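PDB 2YGK: DNA double-strand break repair nuclease NurA from Sulfolobus solfataricus, which acts as a manganese-dependent nuclease that processes DNA ends in double-strand break repair, probably resecting the 5' strand together with the helicase HerA. Local coordinates for residues A[280-283]-A[284-288]; A[179-182]-A[183-187]; A[64-68]-A[69-73]; A[134-137]-A[138-142]. One frame throughout, in Å; residues are numbered along the deposited sequence.

Contact 1 of 4, residues A[280-283]-A[284-288]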
# COMPACT_ATOMS: atom_id res chain seq x y z
N GLU A 280 12.42 -11.85 34.48
CA GLU A 280 11.05 -11.70 34.95
C GLU A 280 10.90 -10.42 35.75
O GLU A 280 9.99 -9.65 35.51
CB GLU A 280 10.60 -12.88 35.81
CG GLU A 280 10.24 -14.11 35.03
CD GLU A 280 9.22 -15.01 35.73
OE1 GLU A 280 8.86 -14.77 36.90
OE2 GLU A 280 8.75 -15.96 35.07
N LYS A 281 11.77 -10.19 36.71
CA LYS A 281 11.62 -9.03 37.57
C LYS A 281 11.55 -7.75 36.74
O LYS A 281 10.66 -6.91 36.96
CB LYS A 281 12.79 -8.94 38.54
CG LYS A 281 12.66 -7.89 39.60
CD LYS A 281 13.94 -7.86 40.42
CE LYS A 281 13.82 -7.01 41.66
NZ LYS A 281 15.10 -7.01 42.37
N ILE A 282 12.47 -7.59 35.79
CA ILE A 282 12.47 -6.40 34.95
C ILE A 282 11.16 -6.30 34.18
O ILE A 282 10.52 -5.24 34.21
CB ILE A 282 13.72 -6.33 34.02
CG1 ILE A 282 14.99 -6.08 34.87
CG2 ILE A 282 13.55 -5.22 33.01
CD1 ILE A 282 16.30 -6.69 34.36
N VAL A 283 10.74 -7.39 33.54
CA VAL A 283 9.47 -7.43 32.82
C VAL A 283 8.28 -6.97 33.67
O VAL A 283 7.47 -6.16 33.19
CB VAL A 283 9.19 -8.84 32.28
CG1 VAL A 283 7.72 -9.08 32.09
CG2 VAL A 283 9.93 -9.05 30.98
N LYS A 284 8.18 -7.48 34.91
CA LYS A 284 7.11 -7.10 35.83
C LYS A 284 7.23 -5.62 36.28
O LYS A 284 6.21 -4.92 36.47
CB LYS A 284 7.10 -7.98 37.09
CG LYS A 284 6.50 -9.37 36.94
CD LYS A 284 6.87 -10.26 38.11
CE LYS A 284 6.33 -11.69 37.95
NZ LYS A 284 6.91 -12.65 38.93
N GLU A 285 8.46 -5.15 36.45
CA GLU A 285 8.66 -3.72 36.73
C GLU A 285 8.21 -2.87 35.53
O GLU A 285 7.58 -1.84 35.71
CB GLU A 285 10.12 -3.40 37.08
CG GLU A 285 10.62 -3.99 38.41
CD GLU A 285 12.11 -3.70 38.67
OE1 GLU A 285 12.71 -2.86 37.92
OE2 GLU A 285 12.66 -4.28 39.63
N ILE A 286 8.53 -3.33 34.31
CA ILE A 286 8.16 -2.57 33.12
C ILE A 286 6.64 -2.57 32.92
O ILE A 286 6.07 -1.56 32.50
CB ILE A 286 8.85 -3.11 31.84
CG1 ILE A 286 10.34 -2.75 31.82
CG2 ILE A 286 8.18 -2.56 30.57
CD1 ILE A 286 11.09 -3.48 30.69
N MSE A 287 5.98 -3.69 33.21
CA MSE A 287 4.54 -3.73 33.13
C MSE A 287 3.90 -2.77 34.14
O MSE A 287 2.99 -2.04 33.83
CB MSE A 287 4.04 -5.14 33.42
CG MSE A 287 4.33 -6.10 32.30
SE MSE A 287 3.69 -7.88 32.66
CE MSE A 287 1.79 -7.61 32.97
N ASP A 288 4.40 -2.82 35.37
CA ASP A 288 3.81 -2.07 36.49
C ASP A 288 3.90 -0.60 36.23
O ASP A 288 2.92 0.12 36.38
CB ASP A 288 4.54 -2.42 37.78
CG ASP A 288 4.06 -3.74 38.38
OD1 ASP A 288 3.08 -4.30 37.83
OD2 ASP A 288 4.67 -4.21 39.39
O HOH W 1 9.78 -13.04 39.44
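Glu280 and Lys284 form an i to i+4 salt bridge on the first turns of helix 280-291, Glu280 OE1 lying 3.5 Å from Lys284 NZ. At that length the ion pair is loose, and a water bridges it, donating to Glu280 OE1 and accepting from Lys284 NZ (water O to NZ 2.9 Å). The two side chains run side by side in the same direction, each with CG anti to its own carbonyl carbon. Beneath this bridge, Lys284 N donates to Glu280 O at 2.9 Å. The same i to i+4 pattern continues as Glu285 N to Lys281 O, Ile286 N to Ile282 O and Met287 N to Val283 O. Lys281 and Glu285 make no salt bridge, since Lys281 NZ stops 4.6 Å from Glu285 OE2. Instead Glu285 OE2 lies against the Lys281 methylenes, 3.6 Å from Lys281 CE. With CG anti to the backbone N (chi1 -173°), the Lys281 chain runs out fully extended, and its ammonium passes beyond the carboxylate.

Apolar pairs follow the same spacing. Ile282 CG2 meets Ile286 CD1 at 3.8 Å, while Val283 CG1 faces the selenium of Met287 (selenomethionine) at 4.2 Å. Val283 and Met287 both rest on Phe229 of strand 228-236. The helix is thus amphipathic: the Val283-Met287 row seals it to the sheet, while the long, water-bridged Glu280-Lys284 pair and the more distant opposite charges of Lys281 and Glu285 probably contribute only modestly to helix stability.

Contact 2 of 4, residues A[179-182]-A[183-187]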
# COMPACT_ATOMS: atom_id res chain seq x y z
N MSE A 179 17.28 4.66 4.26
CA MSE A 179 17.38 3.42 5.01
C MSE A 179 18.62 3.44 5.90
O MSE A 179 18.53 3.17 7.10
CB MSE A 179 17.44 2.23 4.06
CG MSE A 179 16.12 1.93 3.41
SE MSE A 179 16.22 0.44 2.18
CE MSE A 179 16.49 -0.99 3.50
N LEU A 180 19.76 3.79 5.31
CA LEU A 180 21.01 3.91 6.08
C LEU A 180 20.87 4.88 7.25
O LEU A 180 21.20 4.54 8.39
CB LEU A 180 22.16 4.36 5.18
CG LEU A 180 23.19 3.31 4.76
CD1 LEU A 180 24.34 3.98 4.04
CD2 LEU A 180 23.73 2.51 5.96
N LEU A 181 20.35 6.07 6.97
CA LEU A 181 20.12 7.08 8.02
C LEU A 181 19.36 6.50 9.22
O LEU A 181 19.76 6.68 10.38
CB LEU A 181 19.35 8.28 7.46
CG LEU A 181 19.21 9.45 8.45
CD1 LEU A 181 20.58 9.83 9.01
CD2 LEU A 181 18.52 10.64 7.82
N ASN A 182 18.27 5.81 8.95
CA ASN A 182 17.55 5.17 10.04
C ASN A 182 18.41 4.17 10.84
O ASN A 182 18.39 4.18 12.07
CB ASN A 182 16.31 4.50 9.50
CG ASN A 182 15.36 5.46 8.88
OD1 ASN A 182 15.44 6.66 9.11
ND2 ASN A 182 14.43 4.95 8.09
N GLN A 183 19.19 3.35 10.15
CA GLN A 183 20.05 2.37 10.83
C GLN A 183 21.07 3.06 11.73
O GLN A 183 21.33 2.62 12.85
CB GLN A 183 20.74 1.43 9.83
CG GLN A 183 19.80 0.41 9.18
CD GLN A 183 20.47 -0.56 8.20
OE1 GLN A 183 21.62 -0.38 7.77
NE2 GLN A 183 19.73 -1.60 7.83
N PHE A 184 21.62 4.16 11.25
CA PHE A 184 22.59 4.95 11.98
C PHE A 184 21.92 5.64 13.15
O PHE A 184 22.47 5.67 14.26
CB PHE A 184 23.25 5.96 11.05
CG PHE A 184 24.14 6.96 11.74
CD1 PHE A 184 25.41 6.60 12.18
CD2 PHE A 184 23.72 8.28 11.90
CE1 PHE A 184 26.23 7.54 12.80
CE2 PHE A 184 24.55 9.22 12.51
CZ PHE A 184 25.80 8.86 12.96
N LEU A 185 20.71 6.15 12.94
CA LEU A 185 19.92 6.74 14.02
C LEU A 185 19.48 5.77 15.12
O LEU A 185 19.53 6.10 16.31
CB LEU A 185 18.70 7.44 13.42
CG LEU A 185 19.09 8.71 12.69
CD1 LEU A 185 17.89 9.25 11.94
CD2 LEU A 185 19.67 9.76 13.65
N VAL A 186 19.02 4.58 14.75
CA VAL A 186 18.72 3.55 15.77
C VAL A 186 19.99 3.30 16.55
O VAL A 186 19.96 3.22 17.76
CB VAL A 186 18.27 2.22 15.16
CG1 VAL A 186 18.30 1.12 16.19
CG2 VAL A 186 16.87 2.37 14.57
N SER A 187 21.10 3.18 15.83
CA SER A 187 22.36 2.82 16.48
C SER A 187 22.80 3.82 17.54
O SER A 187 23.38 3.41 18.54
CB SER A 187 23.48 2.66 15.46
OG SER A 187 23.18 1.56 14.64
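Leu181 and Leu185, one helical turn apart, make the main side-chain contact: Leu181 CG meets Leu185 CD1 at 3.7 Å, the two branched ends crossing at an angle. Leu185 also folds back over the turn before it. With CG beside its own backbone N (chi1 -72°), its CG and CD1 lie against Leu181 O, the same carbonyl that receives Leu185 N at 2.8 Å. A second, lighter contact brings Gln183 OE1 to 4.0 Å from Leu180 CD2.

All of this belongs to the long helix 171-193, whose i to i+4 bonds run here from Gln183 N to Met179 O through Val186 N to Asn182 O. Gln183 O is gripped twice, by Ser187 N and by Ser187 OG at 2.8 Å. These two donors arrive from opposite faces of the carbonyl plane, and the hydroxyl donates its proton back to its own helix.

The helix is buried on several sides. Helix 104-123 covers Asn182 with Leu110 and Ala114 and meets Leu185 through Leu117, whereas Leu181 packs on Leu162 and Ile165 of helix 162-166. Gln183 NE2 hydrogen-bonds to Ile140 O of the neighbouring short helix.

Contact 3 of 4, residues A[64-68]-A[69-73]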
# COMPACT_ATOMS: atom_id res chain seq x y z
N ARG A 64 0.24 12.13 -1.88
CA ARG A 64 -0.79 11.98 -2.90
C ARG A 64 -0.22 12.21 -4.30
O ARG A 64 0.32 13.29 -4.58
CB ARG A 64 -1.97 12.91 -2.64
CG ARG A 64 -3.18 12.50 -3.45
CD ARG A 64 -4.40 13.40 -3.30
NE ARG A 64 -5.36 13.13 -4.38
CZ ARG A 64 -5.85 14.03 -5.25
NH1 ARG A 64 -5.51 15.32 -5.20
NH2 ARG A 64 -6.71 13.65 -6.19
N PRO A 65 -0.31 11.20 -5.17
CA PRO A 65 0.14 11.30 -6.57
C PRO A 65 -0.58 12.41 -7.30
O PRO A 65 -1.80 12.40 -7.36
CB PRO A 65 -0.25 9.94 -7.17
CG PRO A 65 -0.24 9.01 -5.98
CD PRO A 65 -0.68 9.81 -4.81
N MSE A 66 0.15 13.37 -7.80
CA MSE A 66 -0.44 14.45 -8.53
C MSE A 66 0.42 14.82 -9.72
O MSE A 66 1.48 14.21 -9.94
CB MSE A 66 -0.65 15.64 -7.60
CG MSE A 66 -1.97 15.54 -6.86
SE MSE A 66 -2.06 16.78 -5.39
CE MSE A 66 -2.28 18.47 -6.33
N ARG A 67 -0.05 15.77 -10.51
CA ARG A 67 0.67 16.15 -11.70
C ARG A 67 2.01 16.80 -11.36
O ARG A 67 3.02 16.40 -11.91
CB ARG A 67 -0.19 17.03 -12.59
CG ARG A 67 -1.34 16.26 -13.22
CD ARG A 67 -1.99 17.06 -14.31
NE ARG A 67 -2.62 18.28 -13.81
CZ ARG A 67 -3.94 18.46 -13.64
NH1 ARG A 67 -4.83 17.49 -13.91
NH2 ARG A 67 -4.37 19.63 -13.19
N ILE A 68 2.04 17.75 -10.43
CA ILE A 68 3.30 18.37 -10.01
C ILE A 68 4.28 17.36 -9.38
O ILE A 68 5.47 17.61 -9.31
CB ILE A 68 3.04 19.53 -9.03
CG1 ILE A 68 4.19 20.54 -9.02
CG2 ILE A 68 2.80 19.03 -7.61
CD1 ILE A 68 4.27 21.42 -10.24
N GLY A 69 3.75 16.22 -8.93
CA GLY A 69 4.53 15.12 -8.41
C GLY A 69 3.80 14.53 -7.23
O GLY A 69 2.59 14.70 -7.12
N ILE A 70 4.54 13.87 -6.32
CA ILE A 70 3.99 13.31 -5.10
C ILE A 70 4.04 14.34 -3.99
O ILE A 70 5.11 14.60 -3.42
CB ILE A 70 4.76 12.06 -4.62
CG1 ILE A 70 5.06 11.11 -5.78
CG2 ILE A 70 3.97 11.35 -3.53
CD1 ILE A 70 3.82 10.71 -6.54
N VAL A 71 2.90 14.92 -3.66
CA VAL A 71 2.83 15.93 -2.63
C VAL A 71 2.71 15.24 -1.29
O VAL A 71 1.73 14.56 -1.06
CB VAL A 71 1.60 16.83 -2.80
CG1 VAL A 71 1.51 17.84 -1.64
CG2 VAL A 71 1.66 17.57 -4.17
N TYR A 72 3.70 15.43 -0.41
CA TYR A 72 3.73 14.71 0.85
C TYR A 72 3.85 15.62 2.06
O TYR A 72 4.24 16.77 1.98
CB TYR A 72 4.90 13.75 0.89
CG TYR A 72 6.22 14.46 0.98
CD1 TYR A 72 6.91 14.85 -0.17
CD2 TYR A 72 6.77 14.77 2.21
CE1 TYR A 72 8.13 15.50 -0.09
CE2 TYR A 72 7.97 15.42 2.30
CZ TYR A 72 8.66 15.79 1.15
OH TYR A 72 9.88 16.45 1.26
N ALA A 73 3.56 15.02 3.20
CA ALA A 73 3.66 15.69 4.46
C ALA A 73 4.01 14.64 5.48
O ALA A 73 3.39 13.59 5.54
CB ALA A 73 2.34 16.33 4.79
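Backbone hydrogen bonds join Arg64 to Val71 in both directions. Arg64 N donates to Val71 O at 3.0 Å, and Val71 N returns to Arg64 O at 3.2 Å. Closer to the turn, Met66 N reaches Gly69 O at 2.9 Å from above the carbonyl plane, 41° out of it, and the answering bond from Gly69 N to Met66 O is weak.

These bonds close the beta hairpin of strands 54-65 and 70-82. Arg67 and Ile68 occupy the corners of a type I turn, and Gly69 leaves it with a phi of 141°, a conformation scarcely open to residues that carry a CB. Arg64 with Val71 is an antiparallel hydrogen-bonded pair; Pro65 with Ile70 is the adjoining non-hydrogen-bonded pair.

Apolar contacts divide between the two faces. On one, Val71 CG2 is touched by Met66 SE (selenomethionine) at 4.0 Å and by Ile68 CG2 at 3.9 Å; Met66 CG sits beside the backbone N, and an extended chi2 (167°) carries the selenium to the valine. On the other, Ile70 CD1 lies 3.7 Å from Pro65 CA and somewhat farther from the ring carbon CB.

Helix 313-330 covers the Val71 face with Ile320 and Val323, and helix 104-123 covers Ile70 with Ala104 and Ile108. At the tip, Ile68 O is hydrogen-bonded to Tyr214 OH of the second subunit, placing the turn at the homodimer interface.

Contact 4 of 4, residues A[134-137]-A[138-142]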
# COMPACT_ATOMS: atom_id res chain seq x y z
N GLY A 134 6.26 0.84 17.05
CA GLY A 134 6.87 -0.01 16.06
C GLY A 134 7.96 -0.92 16.60
O GLY A 134 8.62 -0.62 17.59
N SER A 135 8.19 -2.02 15.89
CA SER A 135 9.18 -3.01 16.31
C SER A 135 10.61 -2.60 15.98
O SER A 135 10.85 -1.86 15.02
CB SER A 135 8.91 -4.30 15.59
OG SER A 135 8.93 -4.02 14.18
N LEU A 136 11.56 -3.13 16.76
CA LEU A 136 12.98 -2.93 16.46
C LEU A 136 13.29 -3.39 15.03
O LEU A 136 13.83 -2.65 14.25
CB LEU A 136 13.85 -3.68 17.50
CG LEU A 136 15.37 -3.42 17.52
CD1 LEU A 136 15.69 -1.92 17.43
CD2 LEU A 136 16.02 -4.03 18.75
N SER A 137 12.91 -4.61 14.69
CA SER A 137 13.17 -5.20 13.38
C SER A 137 12.67 -4.30 12.28
O SER A 137 13.38 -4.09 11.33
CB SER A 137 12.50 -6.58 13.24
OG SER A 137 11.20 -6.66 13.93
N LYS A 138 11.47 -3.75 12.40
CA LYS A 138 10.94 -2.94 11.31
C LYS A 138 11.62 -1.57 11.19
O LYS A 138 11.83 -1.09 10.09
CB LYS A 138 9.39 -2.84 11.35
CG LYS A 138 8.68 -3.92 10.43
CD LYS A 138 7.17 -4.12 10.73
CE LYS A 138 6.64 -5.49 10.20
NZ LYS A 138 5.46 -6.03 11.00
N LYS A 139 11.95 -0.96 12.31
CA LYS A 139 12.61 0.37 12.32
C LYS A 139 14.02 0.31 11.73
O LYS A 139 14.47 1.28 11.09
CB LYS A 139 12.71 0.91 13.74
CG LYS A 139 11.37 1.29 14.36
CD LYS A 139 10.89 2.66 13.94
CE LYS A 139 9.37 2.81 14.03
NZ LYS A 139 8.96 3.69 15.16
N ILE A 140 14.69 -0.81 11.95
CA ILE A 140 16.02 -1.04 11.42
C ILE A 140 16.01 -1.18 9.92
O ILE A 140 16.96 -0.79 9.27
CB ILE A 140 16.64 -2.31 12.01
CG1 ILE A 140 17.34 -1.99 13.33
CG2 ILE A 140 17.62 -2.97 11.02
CD1 ILE A 140 18.17 -3.10 13.82
N GLY A 141 14.94 -1.76 9.36
CA GLY A 141 14.78 -1.88 7.92
C GLY A 141 15.61 -3.02 7.39
O GLY A 141 16.26 -3.71 8.16
N ASN A 142 15.57 -3.22 6.07
CA ASN A 142 16.32 -4.32 5.41
C ASN A 142 17.77 -3.96 5.20
O ASN A 142 18.19 -2.85 5.47
CB ASN A 142 15.69 -4.69 4.06
CG ASN A 142 14.28 -5.31 4.19
OD1 ASN A 142 13.91 -5.86 5.24
ND2 ASN A 142 13.50 -5.23 3.10
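Ser135 and Leu136 present their flat carbonyl groups to the following turn, receiving backbone N-H groups. Lys139 N approaches Ser135 O at 3.1 Å, tilted 19° from the carbonyl plane, and Ile140 N lies nearly on the line of the Leu136 C=O bond. Beside the first of these bonds, Lys139 CG packs 3.3 Å from Ser135 O. The side chain of Ser135 makes the N-cap of helix 136-140: its OG accepts from Lys138 N at 3.1 Å. A chi1 of 56° sets that oxygen between the backbone N and the carbonyl carbon, turned back over the first turn, where the Lys138 methylenes also pass it. The short helix ends at Gly141, which has a positive phi and whose N makes weak bonds to Ser137 O and Lys138 O.

Lys139 bends at chi2 (-82°) and again at chi4, its CE lying 4.3 Å from Gly134 CA; its NZ bonds to Asp133 O and forms a salt bridge with Glu116 of helix 104-123. Its side chain lies about 6 Å from the manganese ion that Asp58 and Asp133 bind. The segment follows directly on strand 129-133; Leu136 packs on Trp199 of strand 197-201 and Val275 of strand 270-275, beside Tyr256 of strand 255-262.

In the fold
Contact 4 is the one next to the manganese site, directly following metal ligand Asp133 in the chain. Contact 2 adjoins it, with centres about 10 Å apart, and the two touch where Asn182 CB packs on Lys139 O. The Asn182 side chain is nevertheless about 12 Å from the manganese ion. Contacts 1 and 3 lie on opposite sides of the chain's centre, their own centres about 46 Å apart, and both are away from the metal. Strand 54-65, which carries the metal ligand Asp58, runs outward to the dimer-facing turn of contact 3, and contact 1 packs on strand 228-236 of the same mixed sheet.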